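Local coordinates for conserved domain protein (Bacillus anthracis, PDB 3FBQ), which is of unknown function but is built mainly of antiparallel beta sheets, with sequence families of the E-set clan at both ends, at residues V47-R52 against V143-S148; P70-G75 against E122-P127; P244-R249 against D280-D285. All coordinates share one frame; numbering follows the deposited sequence.

Contact 1: V47-R52 against V143-S148; sequences VISDGR and VKSMDS
Ser49 and Ser145 meet through their hydroxyls: Ser49 OG donates to Ser145 OG at 2.8 Å. Ser49 OG lies opposite its own backbone N across the CA-CB bond (chi1 161°), a torsion that turns the hydroxyl to its partner. Ser49 CB, directed at the other segment by the backbone, touches Val143 CG1 at 3.7 Å. Gly51, with phi at 89°, carries the chain round the turn past Ser145, its CA 3.4 Å from Ser145 OG. Beside the serine pair the backbone adds a bond from Met146 N to Ser49 O, 2.9 Å long; its N-H...O angle is only 135°, so the bond is far from straight.

Apolar side chains add two further touches. Val47 and Val143 meet tip to tip through their CG2 methyls at 4.0 Å, and both also rest on Leu54 of the adjacent strand 53-62. Ile48 CD1 reaches Met146 SD at 3.8 Å, the two chains running aslant, with Phe27 of helix 24-27 touching both.

In the next shell, Ser145 OG also bonds to the carbonyl oxygens of Lys112 and Asp113, which would have to share its one proton.

The contact thus joins strand 40-49 of the five-stranded sheet to the end of strand 131-144, an outer strand of the three-stranded sheet, and the loop that leaves it, a meeting of two antiparallel sheets consistent with an E-set-like beta sandwich.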
loop_
_atom_site.group_PDB
_atom_site.type_symbol
_atom_site.label_atom_id
_atom_site.label_comp_id
_atom_site.label_asym_id
_atom_site.label_seq_id
_atom_site.Cartn_x
_atom_site.Cartn_y
_atom_site.Cartn_z
ATOM N N VAL A 47 -15.701 13.952 11.559
ATOM C CA VAL A 47 -14.633 13.386 12.374
ATOM C C VAL A 47 -15.071 13.230 13.827
ATOM O O VAL A 47 -15.786 14.075 14.364
ATOM C CB VAL A 47 -13.362 14.256 12.323
ATOM C CG1 VAL A 47 -13.619 15.609 12.967
ATOM C CG2 VAL A 47 -12.204 13.543 13.004
ATOM N N ILE A 48 -14.636 12.143 14.457
ATOM C CA ILE A 48 -15.056 11.826 15.833
ATOM C C ILE A 48 -14.176 10.729 16.427
ATOM O O ILE A 48 -13.670 9.864 15.737
ATOM C CB ILE A 48 -16.480 11.292 15.862
ATOM C CG1 ILE A 48 -17.127 11.480 17.272
ATOM C CG2 ILE A 48 -16.538 9.800 15.344
ATOM C CD1 ILE A 48 -18.594 11.087 17.341
ATOM N N SER A 49 -14.041 10.733 17.734
ATOM C CA SER A 49 -13.102 9.863 18.439
ATOM C C SER A 49 -13.653 9.571 19.820
ATOM O O SER A 49 -13.952 10.485 20.651
ATOM C CB SER A 49 -11.756 10.544 18.587
ATOM O OG SER A 49 -11.039 9.918 19.608
ATOM N N ASP A 50 -13.820 8.272 20.017
ATOM C CA ASP A 50 -14.320 7.606 21.233
ATOM C C ASP A 50 -13.411 7.993 22.366
ATOM O O ASP A 50 -13.776 7.825 23.490
ATOM C CB ASP A 50 -14.094 6.056 21.085
ATOM C CG ASP A 50 -15.355 5.274 21.008
ATOM O OD1 ASP A 50 -16.376 5.826 21.432
ATOM O OD2 ASP A 50 -15.362 4.080 20.585
ATOM N N GLY A 51 -12.176 8.376 22.087
ATOM C CA GLY A 51 -11.116 8.074 23.049
ATOM C C GLY A 51 -10.512 6.709 22.744
ATOM O O GLY A 51 -9.294 6.468 22.965
ATOM N N ARG A 52 -11.341 5.803 22.227
ATOM C CA ARG A 52 -10.840 4.480 21.945
ATOM C C ARG A 52 -10.660 4.342 20.463
ATOM O O ARG A 52 -9.648 3.812 20.005
ATOM C CB ARG A 52 -11.773 3.378 22.461
ATOM C CG ARG A 52 -11.421 1.938 22.005
ATOM C CD ARG A 52 -9.946 1.443 22.229
ATOM N NE ARG A 52 -9.490 1.732 23.587
ATOM C CZ ARG A 52 -8.237 1.570 24.035
ATOM N NH1 ARG A 52 -7.934 1.881 25.272
ATOM N NH2 ARG A 52 -7.276 1.083 23.271
ATOM N N VAL A 143 -7.451 15.091 16.548
ATOM C CA VAL A 143 -8.813 15.335 17.044
ATOM C C VAL A 143 -8.941 15.178 18.583
ATOM O O VAL A 143 -8.409 14.241 19.143
ATOM C CB VAL A 143 -9.852 14.401 16.347
ATOM C CG1 VAL A 143 -9.634 12.981 16.786
ATOM C CG2 VAL A 143 -11.260 14.809 16.673
ATOM N N LYS A 144 -9.645 16.109 19.219
ATOM C CA LYS A 144 -10.079 15.935 20.599
ATOM C C LYS A 144 -11.185 14.892 20.703
ATOM O O LYS A 144 -12.174 14.945 19.971
ATOM C CB LYS A 144 -10.555 17.267 21.183
ATOM C CG LYS A 144 -10.590 17.301 22.702
ATOM C CD LYS A 144 -10.797 18.715 23.218
ATOM C CE LYS A 144 -11.472 18.713 24.580
ATOM N NZ LYS A 144 -10.482 18.777 25.690
ATOM N N SER A 145 -11.011 13.945 21.618
ATOM C CA SER A 145 -12.002 12.894 21.841
ATOM C C SER A 145 -13.205 13.393 22.605
ATOM O O SER A 145 -13.075 14.178 23.525
ATOM C CB SER A 145 -11.383 11.803 22.689
ATOM O OG SER A 145 -10.300 11.165 22.035
ATOM N N MET A 146 -14.388 12.885 22.284
ATOM C CA MET A 146 -15.494 13.039 23.202
ATOM C C MET A 146 -15.129 12.341 24.523
ATOM O O MET A 146 -14.371 11.381 24.511
ATOM C CB MET A 146 -16.883 12.697 22.587
ATOM C CG MET A 146 -17.176 11.319 22.035
ATOM S SD MET A 146 -18.821 11.235 21.161
ATOM C CE MET A 146 -19.370 12.618 22.000
ATOM N N ASP A 147 -15.588 12.880 25.663
ATOM C CA ASP A 147 -15.464 12.215 26.980
ATOM C C ASP A 147 -16.304 10.973 27.119
ATOM O O ASP A 147 -17.445 10.904 26.632
ATOM C CB ASP A 147 -15.950 13.141 28.089
ATOM C CG ASP A 147 -14.824 13.974 28.699
ATOM O OD1 ASP A 147 -13.776 13.353 29.111
ATOM O OD2 ASP A 147 -14.999 15.237 28.757
ATOM N N SER A 148 -15.761 9.992 27.824
ATOM C CA SER A 148 -16.572 8.865 28.242
ATOM C C SER A 148 -16.307 8.429 29.697
ATOM O O SER A 148 -15.171 8.526 30.186
ATOM C CB SER A 148 -16.280 7.725 27.333
ATOM O OG SER A 148 -14.924 7.477 27.494
#

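Contact 2: P70-G75 against E122-P127; sequences PIILGG and EGIEIP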
loop_
_atom_site.group_PDB
_atom_site.type_symbol
_atom_site.label_atom_id
_atom_site.label_comp_id
_atom_site.label_asym_id
_atom_site.label_seq_id
_atom_site.Cartn_x
_atom_site.Cartn_y
_atom_site.Cartn_z
ATOM N N PRO A 70 -14.014 0.574 -5.813
ATOM C CA PRO A 70 -12.664 1.153 -5.853
ATOM C C PRO A 70 -11.860 0.758 -4.595
ATOM O O PRO A 70 -12.426 0.579 -3.523
ATOM C CB PRO A 70 -12.918 2.670 -5.952
ATOM C CG PRO A 70 -14.496 2.859 -6.106
ATOM C CD PRO A 70 -15.123 1.559 -5.725
ATOM N N ILE A 71 -10.550 0.593 -4.717
ATOM C CA ILE A 71 -9.749 0.231 -3.553
ATOM C C ILE A 71 -8.804 1.357 -3.102
ATOM O O ILE A 71 -7.921 1.791 -3.867
ATOM C CB ILE A 71 -8.913 -0.991 -3.854
ATOM C CG1 ILE A 71 -9.792 -2.113 -4.325
ATOM C CG2 ILE A 71 -8.191 -1.457 -2.607
ATOM C CD1 ILE A 71 -9.122 -3.397 -4.188
ATOM N N ILE A 72 -9.006 1.857 -1.881
ATOM C CA ILE A 72 -8.117 2.887 -1.346
ATOM C C ILE A 72 -6.809 2.212 -0.987
ATOM O O ILE A 72 -6.833 1.360 -0.081
ATOM C CB ILE A 72 -8.583 3.515 0.011
ATOM C CG1 ILE A 72 -9.953 4.213 -0.062
ATOM C CG2 ILE A 72 -7.534 4.547 0.459
ATOM C CD1 ILE A 72 -9.999 5.384 -1.132
ATOM N N LEU A 73 -5.712 2.566 -1.668
ATOM C CA LEU A 73 -4.369 2.212 -1.256
ATOM C C LEU A 73 -3.758 3.280 -0.317
ATOM O O LEU A 73 -3.591 4.459 -0.727
ATOM C CB LEU A 73 -3.465 2.026 -2.481
ATOM C CG LEU A 73 -3.858 0.988 -3.538
ATOM C CD1 LEU A 73 -3.104 1.010 -4.861
ATOM C CD2 LEU A 73 -3.966 -0.434 -2.985
ATOM N N GLY A 74 -3.362 2.875 0.890
ATOM C CA GLY A 74 -2.800 3.768 1.888
ATOM C C GLY A 74 -3.366 3.417 3.256
ATOM O O GLY A 74 -3.706 2.316 3.485
ATOM N N GLY A 75 -3.478 4.335 4.201
ATOM C CA GLY A 75 -3.879 3.931 5.531
ATOM C C GLY A 75 -4.166 5.073 6.436
ATOM O O GLY A 75 -3.611 6.136 6.299
ATOM N N GLU A 122 -2.253 6.518 -1.220
ATOM C CA GLU A 122 -1.247 6.489 -2.269
ATOM C C GLU A 122 -1.796 6.034 -3.606
ATOM O O GLU A 122 -1.057 5.890 -4.539
ATOM C CB GLU A 122 -0.053 5.641 -1.908
ATOM C CG GLU A 122 0.081 5.294 -0.450
ATOM C CD GLU A 122 0.991 4.052 -0.266
ATOM O OE1 GLU A 122 2.076 4.284 0.346
ATOM O OE2 GLU A 122 0.643 2.886 -0.767
ATOM N N GLY A 123 -3.101 5.847 -3.715
ATOM C CA GLY A 123 -3.628 5.264 -4.922
ATOM C C GLY A 123 -5.060 4.853 -4.783
ATOM O O GLY A 123 -5.568 4.621 -3.695
ATOM N N ILE A 124 -5.711 4.806 -5.926
ATOM C CA ILE A 124 -7.074 4.309 -6.056
ATOM C C ILE A 124 -6.998 3.266 -7.108
ATOM O O ILE A 124 -6.712 3.575 -8.274
ATOM C CB ILE A 124 -8.008 5.387 -6.608
ATOM C CG1 ILE A 124 -7.831 6.667 -5.793
ATOM C CG2 ILE A 124 -9.423 4.921 -6.484
ATOM C CD1 ILE A 124 -8.176 6.498 -4.295
ATOM N N GLU A 125 -7.212 2.028 -6.728
ATOM C CA GLU A 125 -7.291 0.995 -7.740
ATOM C C GLU A 125 -8.711 1.028 -8.190
ATOM O O GLU A 125 -9.598 1.338 -7.402
ATOM C CB GLU A 125 -7.105 -0.353 -7.146
ATOM C CG GLU A 125 -5.746 -0.824 -7.016
ATOM C CD GLU A 125 -5.762 -2.322 -7.120
ATOM O OE1 GLU A 125 -5.890 -2.967 -6.068
ATOM O OE2 GLU A 125 -5.761 -2.872 -8.237
ATOM N N ILE A 126 -8.908 0.706 -9.457
ATOM C CA ILE A 126 -10.200 0.600 -10.093
ATOM C C ILE A 126 -10.135 -0.796 -10.658
ATOM O O ILE A 126 -9.693 -1.042 -11.817
ATOM C CB ILE A 126 -10.366 1.583 -11.245
ATOM C CG1 ILE A 126 -10.235 3.034 -10.743
ATOM C CG2 ILE A 126 -11.684 1.329 -11.908
ATOM C CD1 ILE A 126 -9.446 3.955 -11.663
ATOM N N PRO A 127 -10.538 -1.744 -9.822
ATOM C CA PRO A 127 -10.416 -3.092 -10.325
ATOM C C PRO A 127 -11.286 -3.258 -11.587
ATOM O O PRO A 127 -10.851 -3.934 -12.520
ATOM C CB PRO A 127 -10.878 -3.930 -9.147
ATOM C CG PRO A 127 -10.594 -3.067 -7.947
ATOM C CD PRO A 127 -10.966 -1.697 -8.421
#
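Glu125 lies alongside Ile71, the two side chains leaving the same face of the sheet and pointing the same way. From the base outward, Glu125 CB packs on Ile71 CB at 3.8 Å. CG, placed beside the backbone N and opposite the carbonyl carbon (chi1 -87°), then meets Leu73 CD1 at 3.9 Å. At the tip, OE1 comes to 3.8 Å from Ile71 CD1, so one carboxylate oxygen ends beside the isoleucine's terminal methyl.

Pro127 closes the same row: its CG touches Ile71 CG1 at 3.8 Å. The other face holds a second pair, Ile72 and Ile124, again side by side, with their CD1 methyls 3.8 Å apart.

Backbone bonds set this register. Ile71 and Glu125 form a hydrogen-bonded antiparallel pair, with Ile71 N to Glu125 O at 2.9 Å and Glu125 N returning to Ile71 O at 3.0 Å. Further along, Leu73 N donates to Gly123 O.

Beyond the chain, Glu125 carboxylates of the second and third subunits come close to this one, and Leu73 packs on Leu73 of each of those subunits. Such a gathering of like charges beside apolar side chains may raise the carboxylates' proton affinity.

Where Leu73 is faced by both Glu122 and Gly123, the regular pairing of strands 71-78 and 114-126 is interrupted, and the result is a classic beta bulge in an antiparallel sheet, placed at a subunit interface.

Contact 3: P244-R249 against D280-D285; sequences PRVHLR and DIVLDD
Ile281 runs aslant past the imidazole of His247, its CG2 at the ring edge and in its plane, 3.5 Å from ND1. The pair belongs to an antiparallel junction in which strand 281-289, outermost in the eight-stranded sheet of this chain, lines up beside strand 239-247. CG1 of Ile281 stands opposite its carbonyl carbon (chi1 -54°), and CD1 extends from there to the edge of the Arg249 guanidinium, 3.7 Å from NH1. The far nitrogen of the imidazole, His247 NE2, makes a weak hydrogen bond to Glu198 on the adjoining strand 196-203.

Val246 and Val282 form the hydrogen-bonded pair: Val246 N to Val282 O and Val282 N to Val246 O both measure 2.8 Å. A third bond, Leu248 N to Asp280 O, is modelled too short for its length to be trusted.

Farther along, the Pro244 ring crosses Asp284, whose carboxylate is doubtfully placed, and touches Val197 and Ala164. On the buried face Leu248 leans against Trp192, while its CD1 stands 4.0 Å from Val282 CG1; the other methyl of that valine, CG2, rests 4.0 Å from Val246 CB.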
loop_
_atom_site.group_PDB
_atom_site.type_symbol
_atom_site.label_atom_id
_atom_site.label_comp_id
_atom_site.label_asym_id
_atom_site.label_seq_id
_atom_site.Cartn_x
_atom_site.Cartn_y
_atom_site.Cartn_z
ATOM N N PRO A 244 -22.564 -14.360 25.839
ATOM C CA PRO A 244 -21.430 -14.813 25.020
ATOM C C PRO A 244 -21.825 -15.960 24.098
ATOM O O PRO A 244 -22.106 -17.062 24.570
ATOM C CB PRO A 244 -20.407 -15.311 26.064
ATOM C CG PRO A 244 -20.969 -14.977 27.423
ATOM C CD PRO A 244 -22.438 -14.825 27.237
ATOM N N ARG A 245 -21.886 -15.686 22.799
ATOM C CA ARG A 245 -22.055 -16.715 21.762
ATOM C C ARG A 245 -20.676 -17.226 21.384
ATOM O O ARG A 245 -19.769 -16.428 21.157
ATOM C CB ARG A 245 -22.754 -16.113 20.540
ATOM C CG ARG A 245 -24.264 -16.082 20.672
ATOM C CD ARG A 245 -24.894 -14.781 20.122
ATOM N NE ARG A 245 -26.179 -14.441 20.777
ATOM C CZ ARG A 245 -27.048 -15.323 21.329
ATOM N NH1 ARG A 245 -26.819 -16.646 21.294
ATOM N NH2 ARG A 245 -28.168 -14.881 21.916
ATOM N N VAL A 246 -20.470 -18.538 21.352
ATOM C CA VAL A 246 -19.114 -19.035 21.068
ATOM C C VAL A 246 -19.161 -19.892 19.820
ATOM O O VAL A 246 -19.904 -20.851 19.803
ATOM C CB VAL A 246 -18.552 -19.860 22.241
ATOM C CG1 VAL A 246 -17.267 -20.549 21.843
ATOM C CG2 VAL A 246 -18.277 -18.994 23.398
ATOM N N HIS A 247 -18.390 -19.550 18.789
ATOM C CA HIS A 247 -18.437 -20.280 17.501
ATOM C C HIS A 247 -17.151 -21.055 17.257
ATOM O O HIS A 247 -16.103 -20.478 16.926
ATOM C CB HIS A 247 -18.755 -19.374 16.284
ATOM C CG HIS A 247 -19.554 -18.161 16.630
ATOM N ND1 HIS A 247 -20.830 -18.236 17.155
ATOM C CD2 HIS A 247 -19.250 -16.840 16.558
ATOM C CE1 HIS A 247 -21.281 -17.008 17.374
ATOM N NE2 HIS A 247 -20.341 -16.141 17.027
ATOM N N LEU A 248 -17.269 -22.370 17.403
ATOM C CA LEU A 248 -16.155 -23.298 17.328
ATOM C C LEU A 248 -16.094 -23.973 15.976
ATOM O O LEU A 248 -17.119 -24.345 15.402
ATOM C CB LEU A 248 -16.338 -24.363 18.375
ATOM C CG LEU A 248 -16.652 -23.680 19.676
ATOM C CD1 LEU A 248 -17.633 -24.545 20.460
ATOM C CD2 LEU A 248 -15.344 -23.399 20.391
ATOM N N ARG A 249 -14.876 -24.127 15.478
ATOM C CA ARG A 249 -14.677 -24.638 14.138
ATOM C C ARG A 249 -13.416 -25.510 14.076
ATOM O O ARG A 249 -12.579 -25.455 14.981
ATOM C CB ARG A 249 -14.594 -23.451 13.182
ATOM C CG ARG A 249 -15.834 -23.242 12.309
ATOM C CD ARG A 249 -16.993 -22.410 12.928
ATOM N NE ARG A 249 -17.805 -21.774 11.868
ATOM C CZ ARG A 249 -18.925 -21.059 12.045
ATOM N NH1 ARG A 249 -19.442 -20.856 13.267
ATOM N NH2 ARG A 249 -19.537 -20.542 10.975
ATOM N N ASP A 280 -19.115 -26.184 15.771
ATOM C CA ASP A 280 -20.352 -25.666 16.436
ATOM C C ASP A 280 -20.435 -24.253 17.115
ATOM O O ASP A 280 -19.475 -23.488 17.128
ATOM C CB ASP A 280 -21.091 -26.767 17.278
ATOM C CG ASP A 280 -20.270 -27.308 18.481
ATOM O OD1 ASP A 280 -19.015 -27.366 18.426
ATOM O OD2 ASP A 280 -20.912 -27.714 19.480
ATOM N N ILE A 281 -21.619 -23.935 17.629
ATOM C CA ILE A 281 -21.926 -22.693 18.304
ATOM C C ILE A 281 -22.517 -23.030 19.710
ATOM O O ILE A 281 -23.403 -23.869 19.805
ATOM C CB ILE A 281 -22.885 -21.823 17.402
ATOM C CG1 ILE A 281 -22.261 -21.644 15.992
ATOM C CG2 ILE A 281 -23.296 -20.475 18.112
ATOM C CD1 ILE A 281 -22.573 -20.305 15.230
ATOM N N VAL A 282 -21.998 -22.413 20.789
ATOM C CA VAL A 282 -22.531 -22.590 22.187
ATOM C C VAL A 282 -22.824 -21.210 22.885
ATOM O O VAL A 282 -22.524 -20.174 22.246
ATOM C CB VAL A 282 -21.673 -23.635 23.028
ATOM C CG1 VAL A 282 -21.231 -24.800 22.148
ATOM C CG2 VAL A 282 -20.477 -23.027 23.674
ATOM N N LEU A 283 -23.367 -21.183 24.131
ATOM C CA LEU A 283 -23.762 -19.948 24.885
ATOM C C LEU A 283 -23.519 -19.923 26.401
ATOM O O LEU A 283 -23.157 -20.926 26.930
ATOM C CB LEU A 283 -25.223 -19.647 24.677
ATOM C CG LEU A 283 -25.868 -20.237 23.448
ATOM C CD1 LEU A 283 -25.530 -19.433 22.237
ATOM C CD2 LEU A 283 -25.452 -21.668 23.293
ATOM N N ASP A 284 -23.687 -18.769 27.083
ATOM C CA ASP A 284 -23.490 -18.609 28.573
ATOM C C ASP A 284 -24.377 -17.511 29.287
ATOM O O ASP A 284 -25.572 -17.539 29.075
ATOM C CB ASP A 284 -22.019 -18.469 28.963
ATOM C CG ASP A 284 -21.049 -18.851 27.851
ATOM O OD1 ASP A 284 -19.844 -18.954 28.121
ATOM O OD2 ASP A 284 -21.441 -19.020 26.707
ATOM N N ASP A 285 -23.853 -16.564 30.102
ATOM C CA ASP A 285 -24.654 -15.327 30.466
ATOM C C ASP A 285 -24.380 -14.343 31.652
ATOM O O ASP A 285 -24.610 -14.677 32.782
ATOM C CB ASP A 285 -26.135 -15.638 30.471
ATOM C CG ASP A 285 -26.946 -14.572 29.806
ATOM O OD1 ASP A 285 -26.952 -14.520 28.585
ATOM O OD2 ASP A 285 -27.609 -13.796 30.481
#

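Contacts 1 and 2 share a sheet, since strands 131-144 and 114-126 are neighbours in it, yet their centres lie 27 Å apart and they do not touch. Contact 3 belongs to the eight-stranded sheet, across the centre of the chain from both. Contacts 2 and 3 are antiparallel pairings within a sheet, whereas contact 1 joins two sheets and relies on a serine pair with one backbone bond. Contact 2 is buried and abuts other subunits, which bring like carboxylates together; contacts 1 and 3 are touched by no other chain of the assembly. Contact 3 mixes buried valines with more exposed charged and aliphatic side chains. Contact 1 lies between: no touching residue is exposed, but fewer are buried than in contact 2.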